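Local coordinates for phosphoribosylaminoimidazole carboxylase, ATPase subunit (PDB 3AW8), which probably catalyses the ATP-dependent carboxylation of 5-aminoimidazole ribonucleotide by bicarbonate, giving N5-carboxyaminoimidazole ribonucleotide in de novo purine synthesis, at residues A[309-314]-A[357-362]; A[269-274]-A[336-341]; A[32-35]-A[41-44]; A[299-304]-A[347-352]; A[19-24]-A[278-283]. All blocks are in the same frame, centred on the assembly; numbering follows the deposited sequence.

Contact 1 of 5, residues A[309-314]-A[357-362]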
# COMPACT_ATOMS: atom_id res chain seq x y z
N LYS A 309 16.63 -6.23 -13.73
CA LYS A 309 15.19 -6.43 -13.56
C LYS A 309 14.88 -7.93 -13.53
O LYS A 309 14.84 -8.59 -14.56
CB LYS A 309 14.44 -5.75 -14.70
CG LYS A 309 12.93 -5.79 -14.56
CD LYS A 309 12.28 -4.94 -15.64
CE LYS A 309 10.78 -4.92 -15.51
NZ LYS A 309 10.19 -3.95 -16.48
N PRO A 310 14.65 -8.49 -12.33
CA PRO A 310 14.35 -9.91 -12.24
C PRO A 310 13.07 -10.23 -12.99
O PRO A 310 12.30 -9.32 -13.30
CB PRO A 310 14.19 -10.13 -10.74
CG PRO A 310 13.52 -8.84 -10.32
CD PRO A 310 14.35 -7.80 -11.06
N PRO A 311 12.84 -11.51 -13.31
CA PRO A 311 11.62 -11.92 -14.03
C PRO A 311 10.42 -11.90 -13.05
O PRO A 311 10.31 -12.76 -12.18
CB PRO A 311 11.96 -13.32 -14.52
CG PRO A 311 12.93 -13.82 -13.48
CD PRO A 311 13.81 -12.62 -13.26
N PHE A 312 9.53 -10.93 -13.22
CA PHE A 312 8.37 -10.77 -12.32
C PHE A 312 7.58 -12.02 -12.03
O PHE A 312 7.23 -12.28 -10.88
CB PHE A 312 7.41 -9.69 -12.84
CG PHE A 312 7.93 -8.29 -12.69
CD1 PHE A 312 7.11 -7.20 -12.96
CD2 PHE A 312 9.25 -8.05 -12.30
CE1 PHE A 312 7.59 -5.90 -12.85
CE2 PHE A 312 9.73 -6.76 -12.18
CZ PHE A 312 8.90 -5.68 -12.46
N ALA A 313 7.28 -12.80 -13.05
CA ALA A 313 6.52 -14.03 -12.84
C ALA A 313 7.27 -14.93 -11.88
O ALA A 313 6.67 -15.58 -11.02
CB ALA A 313 6.30 -14.74 -14.17
N GLU A 314 8.59 -14.95 -11.99
CA GLU A 314 9.40 -15.79 -11.13
C GLU A 314 9.46 -15.36 -9.66
O GLU A 314 9.53 -16.21 -8.77
CB GLU A 314 10.81 -15.92 -11.69
CG GLU A 314 11.37 -17.32 -11.53
CD GLU A 314 10.55 -18.36 -12.28
OE1 GLU A 314 10.66 -19.56 -11.96
OE2 GLU A 314 9.81 -17.97 -13.21
N SER A 357 17.13 -15.67 -3.84
CA SER A 357 18.56 -15.47 -4.08
C SER A 357 18.99 -15.98 -5.45
O SER A 357 20.00 -15.54 -6.00
CB SER A 357 19.40 -16.16 -3.00
OG SER A 357 19.19 -17.55 -3.03
N ARG A 358 18.21 -16.90 -6.01
CA ARG A 358 18.53 -17.46 -7.32
C ARG A 358 18.05 -16.52 -8.42
O ARG A 358 18.32 -16.75 -9.61
CB ARG A 358 17.85 -18.82 -7.49
CG ARG A 358 18.19 -19.82 -6.40
CD ARG A 358 17.34 -21.08 -6.53
NE ARG A 358 17.49 -21.96 -5.37
CZ ARG A 358 16.61 -22.89 -5.02
NH1 ARG A 358 15.51 -23.07 -5.74
NH2 ARG A 358 16.81 -23.62 -3.93
N LEU A 359 17.34 -15.47 -8.02
CA LEU A 359 16.81 -14.50 -8.96
C LEU A 359 17.57 -13.18 -8.96
O LEU A 359 17.48 -12.40 -9.91
CB LEU A 359 15.34 -14.25 -8.66
CG LEU A 359 14.42 -15.47 -8.79
CD1 LEU A 359 13.02 -15.14 -8.27
CD2 LEU A 359 14.36 -15.90 -10.26
N VAL A 360 18.33 -12.94 -7.90
CA VAL A 360 19.10 -11.70 -7.75
C VAL A 360 20.60 -11.95 -7.66
O VAL A 360 21.04 -12.81 -6.89
CB VAL A 360 18.67 -10.94 -6.48
CG1 VAL A 360 19.49 -9.69 -6.33
CG2 VAL A 360 17.20 -10.61 -6.55
N SER A 361 21.38 -11.19 -8.41
CA SER A 361 22.83 -11.33 -8.39
C SER A 361 23.43 -10.52 -7.24
O SER A 361 22.72 -9.80 -6.55
CB SER A 361 23.44 -10.88 -9.72
OG SER A 361 23.26 -9.49 -9.92
N GLU A 362 24.74 -10.63 -7.06
CA GLU A 362 25.45 -9.92 -6.00
C GLU A 362 24.73 -9.89 -4.66
O GLU A 362 24.80 -8.90 -3.94
CB GLU A 362 25.75 -8.49 -6.42
CG GLU A 362 26.68 -8.34 -7.60
CD GLU A 362 26.91 -6.87 -7.95
OE1 GLU A 362 25.91 -6.16 -8.20
OE2 GLU A 362 28.08 -6.44 -7.98
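Pro310 and Pro311 lead into the short helix 312-316, whose first turn carries Glu314, and Leu359, in the coil that follows helix 346-357, plugs against them. Pro311 holds the N-cap position, and the first turn is closed by a weak bond from Glu314 N to Pro311 O. Leu359 dominates the contact from its side. With CG anti to the carbonyl carbon (chi1 -62°), its isobutyl group reaches across to the helix start, where the two methyls part company. CD2 lies against the aliphatic root of Glu314, 3.8 Å from its CB and 3.5 Å from its CG, the two side chains meeting at about a right angle. The same CD2 sits 4.1 Å from Pro311 CG, at the corner of the proline ring. CD1 turns to the backbone instead and lies 3.7 Å from Glu314 O. The Glu314 chain bends at chi2 (62°), and its carboxylate leads away from the leucine, so the side chain presents its CB and CG. Pro310 CB approaches the carbonyl oxygen Leu359 O at 4.1 Å, a loose touch. No hydrogen bond crosses. Cutting Leu359 back to an alanine removes CG and both methyls, and would probably leave Pro311 and the methylenes of Glu314 without their apolar partner. Strand 299-306 adjoins the contact through Leu305, which meets both Pro310 and Val360. Phe312, which does not touch the 357-362 segment, packs edge-to-face on Trp325 of strand 321-325, and it also touches Leu21 of the second subunit, which places helix 312-316 between the sheet and the dimer partner.

Contact 2 of 5, residues A[269-274]-A[336-341]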
# COMPACT_ATOMS: atom_id res chain seq x y z
N TRP A 269 11.01 -2.81 4.33
CA TRP A 269 10.27 -4.01 4.75
C TRP A 269 9.04 -3.65 5.60
O TRP A 269 8.15 -4.48 5.77
CB TRP A 269 11.17 -4.94 5.56
CG TRP A 269 11.66 -4.32 6.83
CD1 TRP A 269 12.76 -3.53 6.98
CD2 TRP A 269 11.02 -4.37 8.11
NE1 TRP A 269 12.85 -3.08 8.27
CE2 TRP A 269 11.80 -3.58 8.99
CE3 TRP A 269 9.87 -5.00 8.60
CZ2 TRP A 269 11.46 -3.41 10.34
CZ3 TRP A 269 9.53 -4.82 9.95
CH2 TRP A 269 10.33 -4.03 10.80
N THR A 270 8.99 -2.42 6.11
CA THR A 270 7.87 -2.02 6.95
C THR A 270 6.57 -1.80 6.19
O THR A 270 5.51 -1.66 6.80
CB THR A 270 8.19 -0.73 7.77
OG1 THR A 270 8.32 0.39 6.90
CG2 THR A 270 9.47 -0.91 8.58
N ILE A 271 6.64 -1.78 4.86
CA ILE A 271 5.43 -1.60 4.07
C ILE A 271 4.45 -2.75 4.32
O ILE A 271 3.26 -2.54 4.45
CB ILE A 271 5.74 -1.49 2.56
CG1 ILE A 271 6.65 -0.29 2.31
CG2 ILE A 271 4.45 -1.29 1.78
CD1 ILE A 271 7.01 -0.10 0.86
N GLU A 272 4.96 -3.98 4.39
CA GLU A 272 4.10 -5.12 4.68
C GLU A 272 4.52 -5.87 5.95
O GLU A 272 3.72 -6.57 6.56
CB GLU A 272 4.04 -6.09 3.50
CG GLU A 272 5.32 -6.16 2.73
CD GLU A 272 5.31 -5.23 1.54
OE1 GLU A 272 6.32 -4.53 1.32
OE2 GLU A 272 4.29 -5.20 0.82
N GLY A 273 5.78 -5.70 6.37
CA GLY A 273 6.27 -6.37 7.56
C GLY A 273 6.11 -5.68 8.92
O GLY A 273 6.56 -6.21 9.94
N ALA A 274 5.49 -4.51 8.95
CA ALA A 274 5.27 -3.79 10.20
C ALA A 274 3.85 -3.26 10.18
O ALA A 274 3.28 -3.08 9.10
CB ALA A 274 6.26 -2.65 10.35
N VAL A 336 16.67 -0.10 -8.56
CA VAL A 336 15.49 -0.10 -9.42
C VAL A 336 14.28 -0.75 -8.80
O VAL A 336 13.22 -0.80 -9.42
CB VAL A 336 15.80 -0.77 -10.77
CG1 VAL A 336 16.67 0.14 -11.60
CG2 VAL A 336 16.50 -2.09 -10.56
N GLY A 337 14.42 -1.24 -7.57
CA GLY A 337 13.30 -1.84 -6.90
C GLY A 337 13.76 -2.62 -5.69
O GLY A 337 14.91 -2.51 -5.27
N HIS A 338 12.85 -3.37 -5.09
CA HIS A 338 13.20 -4.21 -3.97
C HIS A 338 12.10 -5.27 -3.80
O HIS A 338 11.03 -5.18 -4.41
CB HIS A 338 13.39 -3.38 -2.69
CG HIS A 338 12.11 -2.95 -2.03
ND1 HIS A 338 11.50 -1.74 -2.31
CD2 HIS A 338 11.34 -3.56 -1.10
CE1 HIS A 338 10.41 -1.63 -1.58
NE2 HIS A 338 10.29 -2.71 -0.83
N ILE A 339 12.39 -6.29 -2.99
CA ILE A 339 11.45 -7.36 -2.74
C ILE A 339 11.38 -7.63 -1.25
O ILE A 339 12.40 -7.90 -0.62
CB ILE A 339 11.89 -8.68 -3.41
CG1 ILE A 339 12.00 -8.50 -4.92
CG2 ILE A 339 10.91 -9.79 -3.06
CD1 ILE A 339 12.62 -9.69 -5.61
N THR A 340 10.19 -7.56 -0.67
CA THR A 340 10.07 -7.86 0.74
C THR A 340 9.37 -9.19 0.93
O THR A 340 8.25 -9.39 0.45
CB THR A 340 9.30 -6.78 1.50
OG1 THR A 340 10.12 -5.60 1.59
CG2 THR A 340 8.96 -7.27 2.91
N LEU A 341 10.06 -10.10 1.60
CA LEU A 341 9.55 -11.43 1.90
C LEU A 341 9.12 -11.42 3.34
O LEU A 341 9.93 -11.22 4.25
CB LEU A 341 10.66 -12.46 1.69
CG LEU A 341 10.36 -13.94 1.94
CD1 LEU A 341 9.23 -14.42 1.05
CD2 LEU A 341 11.63 -14.74 1.67
O HOH W 1 8.50 -3.55 0.90
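Thr340 meets Trp269 and Glu272 with both of its branches. OG1 sits 3.5 Å from Trp269 CA, and CG2 lies 3.8 Å from Glu272 CG, the glutamate and threonine side chains arriving from opposite directions. A chi1 of -71° sets OG1 beside the backbone N and CG2 anti to it, and OG1 meets a bound water, which accepts from it at 2.7 Å. The same water is bonded to His338 NE2 at 2.6 Å, lying in the plane of the imidazole at its edge. It is also placed very close to Glu272 OE1, where it would donate, but that spacing is too short to be taken literally. One water thus lies between three buried side chains, Thr340, His338 and Glu272. Ile271 adds a thin apolar touch, its CD1 at 4.5 Å from His338 CE1, again at the ring edge. With a valine in place of Thr340, the water would lose its hydroxyl donor, and its hold beside His338 would probably weaken. Further out, Glu272 OE1 is also bonded to His324 NE2, while His338 stacks on the His324 ring and has its ND1 fixed by Tyr326 OH. Strand 335-343 carries a classic beta bulge, Val336 and Gly337 both facing Leu305. The arrangement joins two parts of an ATP-grasp enzyme: a weakly bonded turn, 270-273, from the ATP-grasp part lies on strand 335-343, in the C-terminal part of the large antiparallel sheet.

Contact 3 of 5, residues A[32-35]-A[41-44]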
# COMPACT_ATOMS: atom_id res chain seq x y z
N PRO A 32 13.56 15.09 -15.37
CA PRO A 32 12.19 14.91 -15.85
C PRO A 32 11.71 13.47 -15.68
O PRO A 32 10.52 13.21 -15.71
CB PRO A 32 12.28 15.29 -17.32
CG PRO A 32 13.49 16.16 -17.40
CD PRO A 32 14.45 15.48 -16.47
N GLU A 33 12.66 12.55 -15.52
CA GLU A 33 12.35 11.13 -15.37
C GLU A 33 12.19 10.64 -13.93
O GLU A 33 12.03 9.44 -13.71
CB GLU A 33 13.43 10.29 -16.05
CG GLU A 33 13.12 9.84 -17.47
CD GLU A 33 12.77 11.00 -18.41
OE1 GLU A 33 11.60 11.43 -18.42
OE2 GLU A 33 13.69 11.47 -19.14
N ALA A 34 12.24 11.54 -12.95
CA ALA A 34 12.11 11.13 -11.55
C ALA A 34 10.92 10.19 -11.42
O ALA A 34 9.80 10.53 -11.82
CB ALA A 34 11.93 12.35 -10.64
N CYS A 35 11.15 9.00 -10.86
CA CYS A 35 10.09 8.02 -10.74
C CYS A 35 8.92 8.48 -9.87
O CYS A 35 7.82 7.91 -9.97
CB CYS A 35 10.65 6.68 -10.24
SG CYS A 35 11.32 6.65 -8.56
N GLU A 41 2.54 15.16 -8.75
CA GLU A 41 2.91 16.35 -9.50
C GLU A 41 4.42 16.55 -9.33
O GLU A 41 4.92 16.67 -8.21
CB GLU A 41 2.15 17.57 -8.98
CG GLU A 41 2.38 18.86 -9.76
CD GLU A 41 1.65 20.07 -9.15
OE1 GLU A 41 1.86 21.20 -9.65
OE2 GLU A 41 0.86 19.91 -8.18
N LEU A 42 5.14 16.57 -10.44
CA LEU A 42 6.58 16.72 -10.40
C LEU A 42 7.01 18.00 -11.08
O LEU A 42 6.68 18.25 -12.24
CB LEU A 42 7.24 15.50 -11.07
CG LEU A 42 8.76 15.35 -11.26
CD1 LEU A 42 9.12 15.74 -12.67
CD2 LEU A 42 9.54 16.16 -10.22
N VAL A 43 7.75 18.82 -10.35
CA VAL A 43 8.26 20.07 -10.88
C VAL A 43 9.72 19.82 -11.21
O VAL A 43 10.50 19.47 -10.32
CB VAL A 43 8.15 21.21 -9.84
CG1 VAL A 43 8.85 22.47 -10.35
CG2 VAL A 43 6.70 21.50 -9.55
N VAL A 44 10.08 19.96 -12.48
CA VAL A 44 11.46 19.74 -12.89
C VAL A 44 12.26 21.02 -12.68
O VAL A 44 11.86 22.09 -13.15
CB VAL A 44 11.57 19.32 -14.38
CG1 VAL A 44 13.01 18.99 -14.73
CG2 VAL A 44 10.68 18.11 -14.65
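Val44 and Leu42 both use a first torsion near 180° to reach Pro32 and Ala34. In Val44, chi1 of -175° puts CG1 anti to the backbone N and CG2 anti to the carbonyl carbon, and the fork opens on the proline. CG1 meets Pro32 CG at 3.9 Å on the ring, while CG2 drops onto Pro32 CA at 3.7 Å. Ring and isopropyl group cross at about a right angle. Leu42, two residues earlier on the same side of the strand, extends its CG in the same way (chi1 178°). That carbon comes within 4.4 Å of Ala34 CB, and CD1 edges up to the carbonyl Pro32 O at 4.2 Å. These are loose van der Waals touches, with no hydrogen bond between the segments, near the surface, with Pro32 and Val44 exposed. Strand 41-44 is tied instead to strand 25-29, through backbone bonds of Glu41 and Val43 to Phe27, and Cys35 O takes a bond from Arg12 NH1. Here the connection between two parallel neighbouring strands, 25-29 and 41-44, is coil rather than helix, and it folds back along the outermost strand of the parallel sheet in the Rossmann-like preATP-grasp domain.

Contact 4 of 5, residues A[299-304]-A[347-352]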
# COMPACT_ATOMS: atom_id res chain seq x y z
N GLN A 299 8.27 -12.01 10.26
CA GLN A 299 9.66 -11.74 9.91
C GLN A 299 9.81 -11.32 8.45
O GLN A 299 9.15 -11.86 7.56
CB GLN A 299 10.51 -12.98 10.13
CG GLN A 299 10.92 -13.23 11.55
CD GLN A 299 11.66 -14.54 11.66
OE1 GLN A 299 11.08 -15.61 11.48
NE2 GLN A 299 12.97 -14.46 11.94
N SER A 300 10.71 -10.38 8.21
CA SER A 300 10.90 -9.90 6.86
C SER A 300 12.34 -9.93 6.40
O SER A 300 13.27 -9.85 7.21
CB SER A 300 10.39 -8.47 6.74
OG SER A 300 9.02 -8.41 7.07
N ALA A 301 12.51 -10.05 5.09
CA ALA A 301 13.81 -10.05 4.46
C ALA A 301 13.62 -9.07 3.31
O ALA A 301 12.74 -9.24 2.46
CB ALA A 301 14.15 -11.43 3.93
N MET A 302 14.44 -8.02 3.30
CA MET A 302 14.36 -6.99 2.29
C MET A 302 15.53 -7.18 1.33
O MET A 302 16.69 -7.04 1.73
CB MET A 302 14.45 -5.62 2.99
CG MET A 302 14.00 -4.39 2.20
SD MET A 302 15.08 -3.91 0.85
CE MET A 302 16.65 -3.65 1.74
N VAL A 303 15.26 -7.53 0.07
CA VAL A 303 16.38 -7.68 -0.86
C VAL A 303 16.30 -6.62 -1.95
O VAL A 303 15.32 -6.52 -2.68
CB VAL A 303 16.47 -9.14 -1.49
CG1 VAL A 303 16.01 -10.18 -0.49
CG2 VAL A 303 15.65 -9.25 -2.76
N ASN A 304 17.34 -5.79 -2.04
CA ASN A 304 17.38 -4.75 -3.05
C ASN A 304 17.56 -5.30 -4.45
O ASN A 304 18.18 -6.35 -4.64
CB ASN A 304 18.52 -3.77 -2.78
CG ASN A 304 18.14 -2.65 -1.83
OD1 ASN A 304 16.95 -2.39 -1.61
ND2 ASN A 304 19.13 -1.98 -1.28
N LYS A 347 12.15 -20.38 9.58
CA LYS A 347 12.40 -21.46 8.64
C LYS A 347 11.79 -21.13 7.28
O LYS A 347 12.46 -21.18 6.25
CB LYS A 347 11.81 -22.77 9.17
CG LYS A 347 12.02 -23.96 8.24
CD LYS A 347 11.73 -25.27 8.96
CE LYS A 347 12.86 -25.64 9.93
NZ LYS A 347 13.13 -24.60 10.97
N ALA A 348 10.50 -20.78 7.28
CA ALA A 348 9.81 -20.43 6.06
C ALA A 348 10.53 -19.27 5.38
O ALA A 348 10.79 -19.29 4.18
CB ALA A 348 8.37 -20.05 6.37
N LEU A 349 10.85 -18.25 6.18
CA LEU A 349 11.54 -17.07 5.68
C LEU A 349 12.82 -17.50 4.98
O LEU A 349 13.07 -17.14 3.83
CB LEU A 349 11.88 -16.13 6.84
CG LEU A 349 12.37 -14.71 6.51
CD1 LEU A 349 12.47 -13.91 7.79
CD2 LEU A 349 13.71 -14.74 5.80
N GLU A 350 13.62 -18.27 5.70
CA GLU A 350 14.89 -18.74 5.18
C GLU A 350 14.74 -19.60 3.92
O GLU A 350 15.67 -19.71 3.12
CB GLU A 350 15.62 -19.51 6.29
CG GLU A 350 17.11 -19.76 6.04
CD GLU A 350 17.95 -19.57 7.30
OE1 GLU A 350 17.47 -19.95 8.40
OE2 GLU A 350 19.09 -19.05 7.20
N GLU A 351 13.56 -20.18 3.73
CA GLU A 351 13.31 -21.03 2.58
C GLU A 351 12.93 -20.20 1.36
O GLU A 351 13.32 -20.52 0.23
CB GLU A 351 12.20 -22.02 2.91
CG GLU A 351 12.26 -23.34 2.14
CD GLU A 351 11.70 -24.52 2.94
OE1 GLU A 351 10.51 -24.46 3.35
OE2 GLU A 351 12.44 -25.49 3.18
N GLY A 352 12.18 -19.13 1.59
CA GLY A 352 11.79 -18.25 0.50
C GLY A 352 12.99 -17.45 0.03
O GLY A 352 13.19 -17.24 -1.17
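Leu349 carries the whole contact from the helix side, meeting Gln299, Ser300 and Ala301 of the strand. Its CB leaves the helix pointing at the sheet, and with CG anti to the backbone N (chi1 -168°) the chain stretches outward until it forks. One branch, CD1, continues straight on and ends over the start of the strand: it lies 4.0 Å from Ser300 N and 4.0 Å from Gln299 CD, crossing the glutamine chain at about a right angle. Its approach to Gln299 CB is modelled too close to be trusted. The other branch, CD2, turns along the strand and lands on the methyl Ala301 CB at 3.8 Å. Gln299 and Ala301, two residues apart, face the same way, and the fork of the leucine reaches both. Around this point Ala301 also touches Leu353 one turn further along the helix, and Gln299 touches Leu346. Within the sheet, backbone bonds join Ala301 to Leu341 and Gln299 to Arg343 in the adjoining strand. The axes of strand 299-304 and helix 347-352 pass 8.9 Å apart and run almost parallel, at 19°. This is a two-layer arrangement in the C-terminal domain: helix 346-357 packs on one face of the antiparallel sheet, anchored by leucines.

Contact 5 of 5, residues A[19-24]-A[278-283]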
# COMPACT_ATOMS: atom_id res chain seq x y z
N TYR A 19 -1.56 8.74 -0.17
CA TYR A 19 -2.87 8.83 -0.82
C TYR A 19 -3.99 8.16 -0.01
O TYR A 19 -5.12 8.65 0.02
CB TYR A 19 -2.80 8.24 -2.23
CG TYR A 19 -2.10 9.13 -3.22
CD1 TYR A 19 -2.62 10.40 -3.52
CD2 TYR A 19 -0.93 8.73 -3.86
CE1 TYR A 19 -1.98 11.25 -4.42
CE2 TYR A 19 -0.28 9.57 -4.76
CZ TYR A 19 -0.82 10.83 -5.04
OH TYR A 19 -0.19 11.66 -5.94
N PRO A 20 -3.70 7.03 0.67
CA PRO A 20 -4.78 6.41 1.44
C PRO A 20 -5.26 7.33 2.56
O PRO A 20 -6.36 7.16 3.08
CB PRO A 20 -4.14 5.14 1.98
CG PRO A 20 -3.14 4.81 0.91
CD PRO A 20 -2.53 6.15 0.60
N LEU A 21 -4.43 8.30 2.93
CA LEU A 21 -4.79 9.25 3.98
C LEU A 21 -5.39 10.50 3.34
O LEU A 21 -5.56 11.52 4.00
CB LEU A 21 -3.56 9.64 4.81
CG LEU A 21 -2.94 8.55 5.69
CD1 LEU A 21 -1.64 9.04 6.28
CD2 LEU A 21 -3.89 8.17 6.81
N GLY A 22 -5.69 10.40 2.05
CA GLY A 22 -6.28 11.52 1.34
C GLY A 22 -5.39 12.73 1.14
O GLY A 22 -5.89 13.83 0.93
N LEU A 23 -4.07 12.54 1.21
CA LEU A 23 -3.13 13.63 1.03
C LEU A 23 -2.79 13.89 -0.44
O LEU A 23 -3.19 13.15 -1.34
CB LEU A 23 -1.84 13.33 1.80
CG LEU A 23 -1.95 12.99 3.29
CD1 LEU A 23 -0.59 12.56 3.82
CD2 LEU A 23 -2.47 14.19 4.07
N SER A 24 -2.05 14.97 -0.68
CA SER A 24 -1.62 15.37 -2.02
C SER A 24 -0.13 15.62 -1.99
O SER A 24 0.44 15.95 -0.95
CB SER A 24 -2.33 16.64 -2.46
OG SER A 24 -3.72 16.40 -2.51
N GLN A 278 7.22 2.91 7.46
CA GLN A 278 8.01 4.05 7.82
C GLN A 278 7.48 5.26 7.02
O GLN A 278 7.47 6.39 7.51
CB GLN A 278 9.48 3.77 7.49
CG GLN A 278 9.79 3.70 6.01
CD GLN A 278 11.27 3.58 5.75
OE1 GLN A 278 12.09 4.08 6.53
NE2 GLN A 278 11.64 2.93 4.65
N PHE A 279 7.03 5.01 5.79
CA PHE A 279 6.52 6.10 4.97
C PHE A 279 5.25 6.69 5.57
O PHE A 279 5.11 7.91 5.63
CB PHE A 279 6.26 5.61 3.53
CG PHE A 279 7.47 5.02 2.88
CD1 PHE A 279 8.55 5.82 2.56
CD2 PHE A 279 7.56 3.66 2.64
CE1 PHE A 279 9.71 5.27 2.01
CE2 PHE A 279 8.71 3.09 2.09
CZ PHE A 279 9.79 3.90 1.78
N GLU A 280 4.32 5.85 6.00
CA GLU A 280 3.11 6.39 6.59
C GLU A 280 3.44 7.13 7.89
O GLU A 280 2.91 8.21 8.15
CB GLU A 280 2.08 5.29 6.86
CG GLU A 280 0.81 5.85 7.50
CD GLU A 280 -0.27 4.82 7.78
OE1 GLU A 280 -1.12 5.10 8.64
OE2 GLU A 280 -0.27 3.74 7.14
N ASN A 281 4.32 6.55 8.71
CA ASN A 281 4.69 7.18 9.97
C ASN A 281 5.38 8.53 9.78
O ASN A 281 5.15 9.47 10.55
CB ASN A 281 5.56 6.25 10.80
CG ASN A 281 4.83 5.68 12.00
OD1 ASN A 281 5.25 4.69 12.60
ND2 ASN A 281 3.73 6.32 12.37
N HIS A 282 6.24 8.62 8.77
CA HIS A 282 6.93 9.86 8.51
C HIS A 282 5.88 10.91 8.24
O HIS A 282 5.94 12.03 8.75
CB HIS A 282 7.84 9.74 7.29
CG HIS A 282 8.59 11.00 6.97
ND1 HIS A 282 9.72 11.39 7.65
CD2 HIS A 282 8.34 11.97 6.06
CE1 HIS A 282 10.14 12.55 7.17
NE2 HIS A 282 9.32 12.92 6.20
N LEU A 283 4.90 10.53 7.43
CA LEU A 283 3.80 11.41 7.05
C LEU A 283 2.99 11.80 8.28
O LEU A 283 2.65 12.97 8.47
CB LEU A 283 2.91 10.72 6.01
CG LEU A 283 2.93 11.18 4.54
CD1 LEU A 283 4.25 11.79 4.16
CD2 LEU A 283 2.60 9.98 3.66
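Leu23 and Leu283 lie alongside each other, running in opposing senses, the one reaching out from the loop after helix 9-18, the other from helix 278-287. Leu23 leads with CD1, which lies 3.8 Å from Leu283 CG and 4.1 Å from Leu283 CD2, so a methyl tip rests on the branch point of its partner. The placing of CG anti to the carbonyl carbon (chi1 -54°) sends the Leu23 chain toward the helix. Beside this pair, Leu21 reaches the helix one turn earlier, its CD1 at 4.2 Å from Glu280 CG. Glu280 is fully extended, with chi1 and chi2 both 179°, and it lends the leucine a methylene while its OE1 pairs with Arg284 NH1 in a salt bridge. Leu21 sits within a type I turn from Tyr19 to Gly22, closed by Gly22 N to Tyr19 O at 2.7 Å, and Leu23 follows it. Leu23 and Leu283 both touch Ile2 on strand 2-5. The turn also meets the second subunit: Arg12 of that subunit bonds to Tyr19 O, and Leu323 of that subunit packs on Leu21. Between the two segments the chemistry is aliphatic throughout: with no hydrogen bond across, helix 278-287 is joined to the preATP-grasp domain here by shape and apolar burial, and the carboxylate of Glu280 is paired within its own helix, with Arg284.

Contacts 1, 2 and 4 form one block around the C-terminal part of the large antiparallel sheet. Contacts 2 and 4 are stitched by neighbouring strands, with Leu341 N 2.9 Å from Ala301 O, and contact 1 joins the block where Val360 CG1 lies 4.0 Å from Asn304 O. Contact 5 follows on from contact 2 through Ile271 CD1, 3.8 Å from Phe279 CE2. Contact 3 stands apart in the preATP-grasp domain, nested in the loop that contact 5 closes, their centres 19 Å apart. Contacts 1 and 5, centres 30 Å apart, both reach the second subunit. All five lie away from the pocket that holds AMP.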